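Ripening-associated protein (Musa acuminata, PDB 4PIT) is a jacalin-related lectin that binds mannose-containing sugars, with dimannose seen at two neighbouring sites on the chain described. Local coordinates at residues G8-N13 with F112-A117; V29-G34 with D38-T43; V74-E79 with I135-E140; N82-V87 with G129-A134. The protein carries 1 engineered substitution. All blocks are in the same frame, centred on the assembly; numbering follows the deposited sequence. Where two conformers were deposited one is given.

Interaction 1: G8-N13 with F112-A117; sequences GAWGGN and FSLPIA
W10 and F112 form the dense part of this contact, two aromatic side chains lying almost flat on one another. Their offset stack brings the five-membered ring of W10 to 4.5 Å from the F112 ring, centroid to centroid, with the planes only 9° apart. W10 CB sits over the middle of the phenyl face, 3.8 Å from its centroid, while F112 CB returns the contact at 3.5 Å from W10 CD1. With CG between its own backbone N and carbonyl carbon (chi1 71°), F112 is folded over the indole. G8 CA lies against the opposite indole face, so the ring is sandwiched. In the beta-prism fold of jacalin-related lectins, this joins two of the three sheets through strands 5-11 and 110-116, each outermost within this chain; I116 carries the second sheet on into the second subunit. At the rim of the stacked five-membered ring, W10 NE1 donates to the backbone O of S113 of the second subunit, and the reciprocal bond is made as well. Toward the six-membered ring the packing slackens: L114 offers just a methyl, CD1, 4.1 Å from W10 CH2, and meets L114 of the second subunit.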
loop_
_atom_site.group_PDB
_atom_site.type_symbol
_atom_site.label_atom_id
_atom_site.label_comp_id
_atom_site.label_asym_id
_atom_site.label_seq_id
_atom_site.Cartn_x
_atom_site.Cartn_y
_atom_site.Cartn_z
ATOM N N GLY B 8 -5.038 1.874 2.277
ATOM C CA GLY B 8 -4.900 3.092 3.040
ATOM C C GLY B 8 -6.047 3.162 4.040
ATOM O O GLY B 8 -6.720 2.154 4.296
ATOM N N ALA B 9 -6.338 4.326 4.598
ATOM C CA ALA B 9 -5.651 5.583 4.356
ATOM C C ALA B 9 -4.365 5.668 5.148
ATOM O O ALA B 9 -4.213 4.972 6.178
ATOM C CB ALA B 9 -6.563 6.741 4.754
ATOM N N TRP B 10 -3.439 6.470 4.627
ATOM C CA TRP B 10 -2.199 6.836 5.302
ATOM C C TRP B 10 -2.378 8.231 5.848
ATOM O O TRP B 10 -2.881 9.103 5.131
ATOM C CB TRP B 10 -1.012 6.802 4.340
ATOM C CG TRP B 10 -0.650 5.402 3.931
ATOM C CD1 TRP B 10 0.154 4.530 4.613
ATOM C CD2 TRP B 10 -1.148 4.690 2.796
ATOM N NE1 TRP B 10 0.225 3.333 3.950
ATOM C CE2 TRP B 10 -0.579 3.393 2.833
ATOM C CE3 TRP B 10 -2.008 5.021 1.742
ATOM C CZ2 TRP B 10 -0.823 2.437 1.831
ATOM C CZ3 TRP B 10 -2.308 4.059 0.786
ATOM C CH2 TRP B 10 -1.707 2.780 0.829
ATOM N N GLY B 11 -1.980 8.430 7.095
ATOM C CA GLY B 11 -2.110 9.726 7.762
ATOM C C GLY B 11 -2.753 9.592 9.120
ATOM O O GLY B 11 -2.674 8.543 9.774
ATOM N N GLY B 12 -3.354 10.685 9.554
ATOM C CA GLY B 12 -3.965 10.793 10.872
ATOM C C GLY B 12 -5.449 10.557 10.947
ATOM O O GLY B 12 -6.119 10.301 9.931
ATOM N N ASN B 13 -5.980 10.640 12.175
ATOM C CA ASN B 13 -7.390 10.405 12.445
ATOM C C ASN B 13 -8.213 11.675 12.677
ATOM O O ASN B 13 -9.422 11.579 12.962
ATOM C CB ASN B 13 -7.515 9.526 13.667
ATOM C CG ASN B 13 -6.926 8.174 13.446
ATOM O OD1 ASN B 13 -7.494 7.346 12.727
ATOM N ND2 ASN B 13 -5.780 7.945 14.035
ATOM N N PHE B 112 5.583 6.472 3.600
ATOM C CA PHE B 112 4.714 5.422 3.108
ATOM C C PHE B 112 4.895 5.353 1.608
ATOM O O PHE B 112 5.264 6.353 0.968
ATOM C CB PHE B 112 3.242 5.614 3.486
ATOM C CG PHE B 112 2.544 6.739 2.765
ATOM C CD1 PHE B 112 2.576 8.032 3.269
ATOM C CD2 PHE B 112 1.815 6.496 1.603
ATOM C CE1 PHE B 112 1.942 9.085 2.586
ATOM C CE2 PHE B 112 1.171 7.544 0.927
ATOM C CZ PHE B 112 1.210 8.820 1.436
ATOM N N SER B 113 4.614 4.198 1.044
ATOM C CA SER B 113 4.736 4.026 -0.390
ATOM C C SER B 113 3.799 2.983 -0.889
ATOM O O SER B 113 3.654 1.911 -0.256
ATOM C CB SER B 113 6.162 3.649 -0.773
ATOM O OG SER B 113 6.607 2.499 -0.064
ATOM N N LEU B 114 3.180 3.274 -2.053
ATOM C CA LEU B 114 2.303 2.350 -2.698
ATOM C C LEU B 114 2.726 2.100 -4.131
ATOM O O LEU B 114 2.166 2.690 -5.063
ATOM C CB LEU B 114 0.827 2.794 -2.611
ATOM C CG LEU B 114 -0.166 1.822 -3.202
ATOM C CD1 LEU B 114 -0.279 0.555 -2.341
ATOM C CD2 LEU B 114 -1.523 2.500 -3.366
ATOM N N PRO B 115 3.728 1.219 -4.344
ATOM C CA PRO B 115 4.029 0.791 -5.714
ATOM C C PRO B 115 2.949 -0.191 -6.159
ATOM O O PRO B 115 2.499 -0.983 -5.349
ATOM C CB PRO B 115 5.405 0.129 -5.597
ATOM C CG PRO B 115 5.641 -0.093 -4.184
ATOM C CD PRO B 115 4.508 0.439 -3.353
ATOM N N ILE B 116 2.449 -0.073 -7.384
ATOM C CA ILE B 116 1.391 -0.956 -7.873
ATOM C C ILE B 116 1.983 -1.749 -9.044
ATOM O O ILE B 116 2.140 -1.218 -10.149
ATOM C CB ILE B 116 0.068 -0.227 -8.236
ATOM C CG1 ILE B 116 -0.452 0.675 -7.075
ATOM C CG2 ILE B 116 -1.023 -1.266 -8.615
ATOM C CD1 ILE B 116 -1.489 1.620 -7.478
ATOM N N ALA B 117 2.354 -3.000 -8.790
ATOM C CA ALA B 117 2.938 -3.857 -9.822
ATOM C C ALA B 117 1.913 -4.172 -10.915
ATOM O O ALA B 117 2.276 -4.294 -12.094
ATOM C CB ALA B 117 3.467 -5.146 -9.210
#

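Interaction 2: V29-G34 with D38-T43; sequences VKIFSG and DGVDVT. With MAN (alpha-D-mannopyranose), chain G.
K30 and D41 clasp the two strands of an antiparallel beta hairpin through paired backbone bonds, K30 N to D41 O at 2.9 Å and D41 N to K30 O at 2.8 Å. At the hairpin's loop end a classic bulge sets D38 and G39 both opposite F32. F32 O there takes D38 N at 2.8 Å and, weakly, G39 N. The bulge lies where the sugar binds: D38 grips a mannose with both carboxylate oxygens, OD1 accepting from O6 at 2.7 Å and OD2 from O4 at 2.6 Å. Backbone N atoms of D35, V36 and G60 add bonds to this sugar. Farther along, K30 and D41 run side by side on one face of the sheet. Their charged ends stop short of a salt bridge and are joined by a water that accepts from K30 NZ and donates to D41 OD2; D41 OD1 is bonded to H54. V29, I31 and V40 cover the other face, which packs inward against F104 and L132. On the outer face F32, its CG anti to the carbonyl carbon (chi1 -64°), turns its ring edge to the D41 carboxylate, planes 73° apart, with F32 CE1 3.6 Å from D41 CG.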
loop_
_atom_site.group_PDB
_atom_site.type_symbol
_atom_site.label_atom_id
_atom_site.label_comp_id
_atom_site.label_asym_id
_atom_site.label_seq_id
_atom_site.Cartn_x
_atom_site.Cartn_y
_atom_site.Cartn_z
ATOM N N VAL B 29 -5.605 15.856 -10.704
ATOM C CA VAL B 29 -5.462 15.994 -9.273
ATOM C C VAL B 29 -4.649 17.257 -9.041
ATOM O O VAL B 29 -3.564 17.372 -9.593
ATOM C CB VAL B 29 -4.794 14.734 -8.650
ATOM C CG1 VAL B 29 -4.487 14.935 -7.165
ATOM C CG2 VAL B 29 -5.678 13.484 -8.840
ATOM N N LYS B 30 -5.120 18.156 -8.182
ATOM C CA LYS B 30 -4.389 19.375 -7.862
ATOM C C LYS B 30 -4.038 19.277 -6.411
ATOM O O LYS B 30 -4.944 19.230 -5.567
ATOM C CB LYS B 30 -5.265 20.608 -8.161
ATOM C CG LYS B 30 -4.549 21.936 -8.013
ATOM C CD LYS B 30 -5.479 23.102 -8.384
ATOM C CE LYS B 30 -5.715 23.273 -9.868
ATOM N NZ LYS B 30 -6.728 24.348 -10.113
ATOM N N ILE B 31 -2.737 19.180 -6.109
ATOM C CA ILE B 31 -2.280 19.054 -4.729
ATOM C C ILE B 31 -1.863 20.431 -4.231
ATOM O O ILE B 31 -0.995 21.055 -4.845
ATOM C CB ILE B 31 -1.105 18.044 -4.646
ATOM C CG1 ILE B 31 -1.562 16.615 -5.112
ATOM C CG2 ILE B 31 -0.504 18.005 -3.204
ATOM C CD1 ILE B 31 -0.391 15.584 -5.424
ATOM N N PHE B 32 -2.433 20.890 -3.091
ATOM C CA PHE B 32 -2.085 22.191 -2.487
ATOM C C PHE B 32 -1.148 21.929 -1.365
ATOM O O PHE B 32 -1.462 21.120 -0.479
ATOM C CB PHE B 32 -3.318 22.929 -1.969
ATOM C CG PHE B 32 -4.279 23.304 -3.070
ATOM C CD1 PHE B 32 -5.220 22.387 -3.529
ATOM C CD2 PHE B 32 -4.298 24.600 -3.578
ATOM C CE1 PHE B 32 -6.161 22.757 -4.505
ATOM C CE2 PHE B 32 -5.242 24.976 -4.551
ATOM C CZ PHE B 32 -6.140 24.037 -5.027
ATOM N N SER B 33 0.026 22.548 -1.399
ATOM C CA SER B 33 0.986 22.268 -0.350
ATOM C C SER B 33 1.836 23.460 -0.010
ATOM O O SER B 33 2.045 24.356 -0.842
ATOM C CB SER B 33 1.911 21.122 -0.770
ATOM O OG SER B 33 2.719 21.459 -1.891
ATOM N N GLY B 34 2.424 23.393 1.165
ATOM C CA GLY B 34 3.396 24.396 1.613
ATOM C C GLY B 34 4.380 23.644 2.476
ATOM O O GLY B 34 5.091 22.761 1.981
ATOM N N ASP B 38 -1.815 20.706 2.245
ATOM C CA ASP B 38 -2.992 21.392 2.749
ATOM C C ASP B 38 -4.272 20.748 2.280
ATOM O O ASP B 38 -5.256 20.753 2.984
ATOM C CB ASP B 38 -2.963 22.845 2.250
ATOM C CG ASP B 38 -1.841 23.626 2.917
ATOM O OD1 ASP B 38 -0.672 23.523 2.442
ATOM O OD2 ASP B 38 -2.109 24.268 3.957
ATOM N N GLY B 39 -4.290 20.263 1.048
ATOM C CA GLY B 39 -5.528 19.729 0.539
ATOM C C GLY B 39 -5.364 19.293 -0.882
ATOM O O GLY B 39 -4.263 19.361 -1.447
ATOM N N VAL B 40 -6.442 18.754 -1.463
ATOM C CA VAL B 40 -6.394 18.253 -2.843
ATOM C C VAL B 40 -7.721 18.509 -3.547
ATOM O O VAL B 40 -8.768 18.242 -2.954
ATOM C CB VAL B 40 -6.070 16.724 -2.900
ATOM C CG1 VAL B 40 -5.911 16.238 -4.331
ATOM C CG2 VAL B 40 -4.836 16.352 -2.098
ATOM N N ASP B 41 -7.672 18.928 -4.847
ATOM C CA ASP B 41 -8.846 19.023 -5.697
ATOM C C ASP B 41 -8.800 17.788 -6.562
ATOM O O ASP B 41 -7.753 17.525 -7.159
ATOM C CB ASP B 41 -8.872 20.251 -6.602
ATOM C CG ASP B 41 -9.241 21.562 -5.982
ATOM O OD1 ASP B 41 -9.735 21.560 -4.833
ATOM O OD2 ASP B 41 -9.083 22.590 -6.657
ATOM N N VAL B 42 -9.882 17.036 -6.653
ATOM C CA VAL B 42 -9.925 15.920 -7.579
ATOM C C VAL B 42 -10.952 16.274 -8.605
ATOM O O VAL B 42 -12.097 16.599 -8.240
ATOM C CB VAL B 42 -10.238 14.550 -6.923
ATOM C CG1 VAL B 42 -10.263 13.417 -7.948
ATOM C CG2 VAL B 42 -9.266 14.236 -5.759
ATOM N N THR B 43 -10.552 16.265 -9.891
ATOM C CA THR B 43 -11.481 16.570 -10.988
ATOM C C THR B 43 -11.725 15.296 -11.744
ATOM O O THR B 43 -10.772 14.585 -12.092
ATOM C CB THR B 43 -10.936 17.707 -11.884
ATOM O OG1 THR B 43 -10.735 18.889 -11.089
ATOM C CG2 THR B 43 -11.908 18.071 -13.033
HETATM C C1 MAN G . 3.123 27.491 4.644
HETATM C C2 MAN G . 2.306 28.170 3.550
HETATM C C3 MAN G . 0.806 28.017 3.813
HETATM C C4 MAN G . 0.419 26.560 4.063
HETATM C C5 MAN G . 1.286 25.953 5.167
HETATM C C6 MAN G . 1.056 24.463 5.355
HETATM O O2 MAN G . 2.673 27.602 2.302
HETATM O O3 MAN G . 0.041 28.531 2.730
HETATM O O4 MAN G . -0.940 26.531 4.466
HETATM O O5 MAN G . 2.677 26.130 4.840
HETATM O O6 MAN G . 1.353 23.717 4.168
HETATM O O HOH W 1 -9.065 22.720 -9.316
#

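Interaction 3: V74-E79 with I135-E140; sequences VGMAGE and IGVYLE
M76 lays its thioether end against I135 and V137, a purely apolar contact inside the beta-prism fold. M76 SD rests 3.9 Å from V137 CG1, and M76 CE lies 4.0 Å from I135 CG2, so the last two atoms of the methionine do all the touching. The reach is long, since the CA atoms of M76 and V137 stand 8.9 Å apart. M76 covers it by staying extended through its first two torsions (chi1 -175°, chi2 174°) and then bending at chi3, 73°, which swings the methyl out of line with the rest of the chain. The next shell comes from the two sheets that the contact joins: W10, L92, F94 and F112 touch M76, while F124 backs both I135 and V137, and L89 and L114 add one contact each. Backbone pairing sets the two strands in place. M76 is hydrogen-bonded to L114 in one sheet, I135 to W10 in another, and a classic bulge puts V74 and G75 together opposite S95. The M76 and V137 side chains run antiparallel alongside one another, and V137 supplies the methyl that lies anti to its own carbonyl carbon, CG1, 4.0 Å from M76 CE.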
loop_
_atom_site.group_PDB
_atom_site.type_symbol
_atom_site.label_atom_id
_atom_site.label_comp_id
_atom_site.label_asym_id
_atom_site.label_seq_id
_atom_site.Cartn_x
_atom_site.Cartn_y
_atom_site.Cartn_z
ATOM N N VAL B 74 -0.494 5.053 -11.157
ATOM C CA VAL B 74 -0.033 3.697 -10.822
ATOM C C VAL B 74 0.798 3.655 -9.543
ATOM O O VAL B 74 1.396 2.618 -9.214
ATOM C CB VAL B 74 0.756 3.042 -11.987
ATOM C CG1 VAL B 74 -0.144 2.839 -13.193
ATOM C CG2 VAL B 74 2.047 3.811 -12.336
ATOM N N GLY B 75 0.850 4.768 -8.827
ATOM C CA GLY B 75 1.606 4.785 -7.598
ATOM C C GLY B 75 1.305 6.020 -6.793
ATOM O O GLY B 75 0.962 7.065 -7.349
ATOM N N MET B 76 1.514 5.910 -5.487
ATOM C CA MET B 76 1.337 7.006 -4.553
ATOM C C MET B 76 2.345 6.837 -3.442
ATOM O O MET B 76 2.561 5.700 -2.992
ATOM C CB MET B 76 -0.107 7.027 -3.995
ATOM C CG MET B 76 -0.390 8.246 -3.098
ATOM S SD MET B 76 -2.122 8.337 -2.606
ATOM C CE MET B 76 -2.183 7.013 -1.427
ATOM N N ALA B 77 2.928 7.930 -2.954
ATOM C CA ALA B 77 3.865 7.832 -1.844
ATOM C C ALA B 77 3.921 9.152 -1.117
ATOM O O ALA B 77 3.451 10.166 -1.618
ATOM C CB ALA B 77 5.257 7.442 -2.349
ATOM N N GLY B 78 4.523 9.152 0.057
ATOM C CA GLY B 78 4.668 10.409 0.774
ATOM C C GLY B 78 5.172 10.183 2.160
ATOM O O GLY B 78 5.842 9.177 2.424
ATOM N N GLU B 79 4.868 11.142 3.055
ATOM C CA GLU B 79 5.289 11.121 4.444
ATOM C C GLU B 79 4.169 11.554 5.338
ATOM O O GLU B 79 3.456 12.512 5.000
ATOM C CB GLU B 79 6.449 12.092 4.677
ATOM C CG GLU B 79 7.670 11.855 3.814
ATOM C CD GLU B 79 8.780 11.076 4.478
ATOM O OE1 GLU B 79 8.734 10.915 5.718
ATOM O OE2 GLU B 79 9.729 10.678 3.764
ATOM N N ILE B 135 -5.004 10.070 3.317
ATOM C CA ILE B 135 -5.441 9.716 1.956
ATOM C C ILE B 135 -5.299 8.218 1.748
ATOM O O ILE B 135 -4.348 7.601 2.213
ATOM C CB ILE B 135 -4.667 10.543 0.886
ATOM C CG1 ILE B 135 -5.371 10.425 -0.492
ATOM C CG2 ILE B 135 -3.181 10.143 0.824
ATOM C CD1 ILE B 135 -4.852 11.466 -1.588
ATOM N N GLY B 136 -6.249 7.653 1.011
ATOM C CA GLY B 136 -6.242 6.266 0.577
ATOM C C GLY B 136 -6.801 6.207 -0.832
ATOM O O GLY B 136 -7.280 7.215 -1.384
ATOM N N VAL B 137 -6.687 5.021 -1.445
ATOM C CA VAL B 137 -7.108 4.856 -2.838
ATOM C C VAL B 137 -7.921 3.608 -3.081
ATOM O O VAL B 137 -7.770 2.600 -2.385
ATOM C CB VAL B 137 -5.880 4.846 -3.808
ATOM C CG1 VAL B 137 -5.199 6.215 -3.879
ATOM C CG2 VAL B 137 -4.872 3.764 -3.476
ATOM N N TYR B 138 -8.786 3.692 -4.080
ATOM C CA TYR B 138 -9.461 2.538 -4.679
ATOM C C TYR B 138 -8.568 2.013 -5.768
ATOM O O TYR B 138 -7.918 2.828 -6.441
ATOM C CB TYR B 138 -10.802 2.923 -5.303
ATOM C CG TYR B 138 -11.887 3.209 -4.294
ATOM C CD1 TYR B 138 -11.959 4.442 -3.644
ATOM C CD2 TYR B 138 -12.887 2.280 -4.044
ATOM C CE1 TYR B 138 -12.983 4.726 -2.744
ATOM C CE2 TYR B 138 -13.924 2.554 -3.156
ATOM C CZ TYR B 138 -13.964 3.773 -2.492
ATOM O OH TYR B 138 -14.979 4.022 -1.596
ATOM N N LEU B 139 -8.550 0.669 -5.988
ATOM C CA LEU B 139 -7.721 0.075 -7.051
ATOM C C LEU B 139 -8.568 -0.712 -8.010
ATOM O O LEU B 139 -9.588 -1.274 -7.625
ATOM C CB LEU B 139 -6.687 -0.897 -6.432
ATOM C CG LEU B 139 -5.709 -0.265 -5.452
ATOM C CD1 LEU B 139 -4.765 -1.327 -4.864
ATOM C CD2 LEU B 139 -4.901 0.856 -6.084
ATOM N N GLU B 140 -8.088 -0.821 -9.242
ATOM C CA GLU B 140 -8.711 -1.681 -10.242
ATOM C C GLU B 140 -7.609 -2.174 -11.167
ATOM O O GLU B 140 -6.505 -1.632 -11.159
ATOM C CB GLU B 140 -9.833 -0.957 -10.976
ATOM C CG GLU B 140 -9.439 0.049 -12.013
ATOM C CD GLU B 140 -10.700 0.339 -12.819
ATOM O OE1 GLU B 140 -11.746 0.647 -12.202
ATOM O OE2 GLU B 140 -10.696 0.060 -14.033
#

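Interaction 4: N82-V87 with G129-A134; sequences NYTGAV and GKFLDA. Engineered in segment 82-87: T84 (natural residue His). With MAN (alpha-D-mannopyranose), chain F; MAN (alpha-D-mannopyranose), chain C; MAN (alpha-D-mannopyranose), chain G; MAN (alpha-D-mannopyranose), chain D.
Y83 opens a type I' turn that ends at A86, closed by A86 N to Y83 O at 2.9 Å, and beyond it the chain draws to 6.4 Å between the CA atoms of V87 and D133 in the facing loop. Nearer the turn, Y83 and F131 make a T-shaped pair, the tyrosine edge directed at the phenylalanine face, with centroids 5.3 Å apart and planes at 72°. Y83 CG stands anti to the backbone N (chi1 -177°), which carries the ring out to F131. K130 CG lies over one face of the F131 ring, and Y83 OH is hydrogen-bonded to D35. T84, an engineered replacement for histidine, donates from OG1 to Y83 O at 2.7 Å; this donor and A86 N approach the carbonyl from opposite faces. The same T84 OG1 accepts from O1 of the chain C mannose at 2.6 Å.

The chain F mannose is held mostly by the 129-134 loop. D133 takes its O6 on OD1 at 2.7 Å and its O4 on OD2 at 2.6 Å. F131 N donates to the same O6 at 2.9 Å. The ring oxygen O5 accepts from K130 N. One water donates both to V87 O and to D133 OD2, tying the turn to the carboxylate. F131 belongs to both sugar pockets, its CE1 side approaching the mannose of chain G. A glycine followed four places later by the sugar-gripping aspartate, here G129 and D133, is the GXXXD motif of mannose-specific jacalin-related lectins.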
loop_
_atom_site.group_PDB
_atom_site.type_symbol
_atom_site.label_atom_id
_atom_site.label_comp_id
_atom_site.label_asym_id
_atom_site.label_seq_id
_atom_site.Cartn_x
_atom_site.Cartn_y
_atom_site.Cartn_z
ATOM N N ASN B 82 4.049 15.083 11.846
ATOM C CA ASN B 82 3.443 15.766 12.981
ATOM C C ASN B 82 3.589 17.224 12.701
ATOM O O ASN B 82 4.713 17.675 12.508
ATOM C CB ASN B 82 4.212 15.427 14.262
ATOM C CG ASN B 82 4.029 14.012 14.705
ATOM O OD1 ASN B 82 2.909 13.508 14.766
ATOM N ND2 ASN B 82 5.136 13.329 14.984
ATOM N N TYR B 83 2.497 17.954 12.596
ATOM C CA TYR B 83 2.574 19.363 12.243
ATOM C C TYR B 83 1.464 20.117 12.951
ATOM O O TYR B 83 0.299 19.773 12.825
ATOM C CB TYR B 83 2.471 19.514 10.711
ATOM C CG TYR B 83 2.608 20.937 10.213
ATOM C CD1 TYR B 83 3.859 21.538 10.084
ATOM C CD2 TYR B 83 1.492 21.658 9.794
ATOM C CE1 TYR B 83 3.995 22.811 9.521
ATOM C CE2 TYR B 83 1.613 22.936 9.269
ATOM C CZ TYR B 83 2.867 23.503 9.122
ATOM O OH TYR B 83 2.953 24.768 8.597
ATOM N N THR B 84 1.838 21.161 13.717
ATOM C CA THR B 84 0.894 21.954 14.534
ATOM C C THR B 84 0.091 21.051 15.513
ATOM O O THR B 84 -0.999 21.409 15.943
ATOM C CB THR B 84 -0.026 22.879 13.677
ATOM O OG1 THR B 84 -1.020 22.110 12.967
ATOM C CG2 THR B 84 0.771 23.764 12.709
ATOM N N GLY B 85 0.699 19.933 15.915
ATOM C CA GLY B 85 0.066 18.976 16.809
ATOM C C GLY B 85 -0.873 17.998 16.143
ATOM O O GLY B 85 -1.545 17.230 16.836
ATOM N N ALA B 86 -0.974 18.060 14.797
ATOM C CA ALA B 86 -1.832 17.152 14.043
ATOM C C ALA B 86 -0.979 16.154 13.274
ATOM O O ALA B 86 0.170 16.459 12.928
ATOM C CB ALA B 86 -2.686 17.964 13.062
ATOM N N VAL B 87 -1.546 14.967 13.005
ATOM C CA VAL B 87 -0.879 13.929 12.224
ATOM C C VAL B 87 -1.457 14.073 10.827
ATOM O O VAL B 87 -2.634 13.745 10.616
ATOM C CB VAL B 87 -1.113 12.528 12.843
ATOM C CG1 VAL B 87 -0.516 11.437 11.937
ATOM C CG2 VAL B 87 -0.492 12.455 14.242
ATOM N N GLY B 129 -9.117 18.399 7.059
ATOM C CA GLY B 129 -9.467 19.430 8.044
ATOM C C GLY B 129 -8.846 20.721 7.573
ATOM O O GLY B 129 -9.077 21.133 6.426
ATOM N N LYS B 130 -8.001 21.331 8.396
ATOM C CA LYS B 130 -7.219 22.466 7.927
ATOM C C LYS B 130 -6.183 22.006 6.891
ATOM O O LYS B 130 -5.824 22.761 5.976
ATOM C CB LYS B 130 -6.528 23.142 9.114
ATOM C CG LYS B 130 -5.795 24.423 8.726
ATOM C CD LYS B 130 -5.185 25.088 9.974
ATOM C CE LYS B 130 -4.265 26.229 9.571
ATOM N NZ LYS B 130 -5.025 27.362 8.985
ATOM N N PHE B 131 -5.657 20.777 7.077
ATOM C CA PHE B 131 -4.702 20.170 6.161
ATOM C C PHE B 131 -5.281 18.832 5.684
ATOM O O PHE B 131 -6.409 18.462 6.033
ATOM C CB PHE B 131 -3.331 19.976 6.851
ATOM C CG PHE B 131 -2.829 21.241 7.542
ATOM C CD1 PHE B 131 -2.547 22.387 6.807
ATOM C CD2 PHE B 131 -2.650 21.276 8.928
ATOM C CE1 PHE B 131 -2.118 23.567 7.441
ATOM C CE2 PHE B 131 -2.173 22.446 9.558
ATOM C CZ PHE B 131 -1.920 23.582 8.807
ATOM N N LEU B 132 -4.510 18.119 4.857
ATOM C CA LEU B 132 -4.948 16.820 4.405
ATOM C C LEU B 132 -4.480 15.781 5.431
ATOM O O LEU B 132 -3.331 15.315 5.376
ATOM C CB LEU B 132 -4.417 16.524 3.006
ATOM C CG LEU B 132 -5.090 15.342 2.312
ATOM C CD1 LEU B 132 -6.600 15.531 2.152
ATOM C CD2 LEU B 132 -4.459 15.140 0.955
ATOM N N ASP B 133 -5.389 15.419 6.355
ATOM C CA ASP B 133 -5.061 14.464 7.408
ATOM C C ASP B 133 -4.675 13.111 6.893
ATOM O O ASP B 133 -3.740 12.506 7.423
ATOM C CB ASP B 133 -6.251 14.289 8.352
ATOM C CG ASP B 133 -6.596 15.573 9.079
ATOM O OD1 ASP B 133 -7.098 16.522 8.411
ATOM O OD2 ASP B 133 -6.294 15.669 10.297
ATOM N N ALA B 134 -5.403 12.606 5.870
ATOM C CA ALA B 134 -5.110 11.240 5.410
ATOM C C ALA B 134 -5.605 11.038 3.999
ATOM O O ALA B 134 -6.525 11.721 3.548
ATOM C CB ALA B 134 -5.772 10.226 6.337
HETATM C C1 MAN F . -7.630 21.341 12.232
HETATM C C2 MAN F . -8.864 20.492 12.505
HETATM C C3 MAN F . -8.459 19.068 12.878
HETATM C C4 MAN F . -7.543 18.474 11.808
HETATM C C5 MAN F . -6.364 19.406 11.542
HETATM C C6 MAN F . -5.493 18.954 10.399
HETATM O O2 MAN F . -9.650 20.473 11.312
HETATM O O3 MAN F . -9.603 18.245 13.067
HETATM O O4 MAN F . -7.026 17.227 12.267
HETATM O O5 MAN F . -6.827 20.732 11.207
HETATM O O6 MAN F . -6.235 18.928 9.176
HETATM C C1 MAN C . -4.528 21.811 13.269
HETATM C C2 MAN C . -5.887 22.460 13.507
HETATM C C3 MAN C . -5.926 23.034 14.923
HETATM C C4 MAN C . -5.668 21.923 15.940
HETATM C C5 MAN C . -4.364 21.190 15.626
HETATM C C6 MAN C . -4.174 19.933 16.452
HETATM O O1 MAN C . -3.498 22.822 13.251
HETATM O O2 MAN C . -6.901 21.464 13.463
HETATM O O3 MAN C . -7.208 23.595 15.171
HETATM O O4 MAN C . -5.571 22.505 17.242
HETATM O O5 MAN C . -4.327 20.784 14.243
HETATM O O6 MAN C . -5.294 19.036 16.358
HETATM C C1 MAN G . 3.123 27.491 4.644
HETATM C C2 MAN G . 2.306 28.170 3.550
HETATM C C3 MAN G . 0.806 28.017 3.813
HETATM C C4 MAN G . 0.419 26.560 4.063
HETATM C C5 MAN G . 1.286 25.953 5.167
HETATM C C6 MAN G . 1.056 24.463 5.355
HETATM O O2 MAN G . 2.673 27.602 2.302
HETATM O O3 MAN G . 0.041 28.531 2.730
HETATM O O4 MAN G . -0.940 26.531 4.466
HETATM O O5 MAN G . 2.677 26.130 4.840
HETATM O O6 MAN G . 1.353 23.717 4.168
HETATM C C1 MAN D . 3.279 27.900 8.153
HETATM C C2 MAN D . 4.012 28.071 6.818
HETATM C C3 MAN D . 4.997 29.238 6.885
HETATM C C4 MAN D . 4.306 30.507 7.373
HETATM C C5 MAN D . 3.631 30.214 8.710
HETATM C C6 MAN D . 2.884 31.385 9.304
HETATM O O1 MAN D . 4.157 27.397 9.118
HETATM O O2 MAN D . 3.031 28.296 5.814
HETATM O O3 MAN D . 5.614 29.455 5.620
HETATM O O4 MAN D . 5.251 31.565 7.505
HETATM O O5 MAN D . 2.686 29.141 8.552
HETATM O O6 MAN D . 2.681 31.189 10.696
HETATM O O HOH W 2 -5.047 13.903 11.696
#

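Interactions 1 and 3 are buried, lie with centres 6 Å apart, and join the same pair of sheets: strands 5-11 and 134-140 are neighbours in one, 73-83 and 110-116 in the other. Both rely on apolar packing without a hydrogen bond between their own segments, though interaction 1 turns polar at the dimer interface. Interaction 2 belongs to the third sheet and works by backbone pairing within a hairpin. Interaction 4, more open to solvent and about 15 Å from the chain's centre, is mostly turn and loop. It meets interaction 2 where L132 packs on V40 and F131 on D38, and each contributes an aspartate to a separate mannose site.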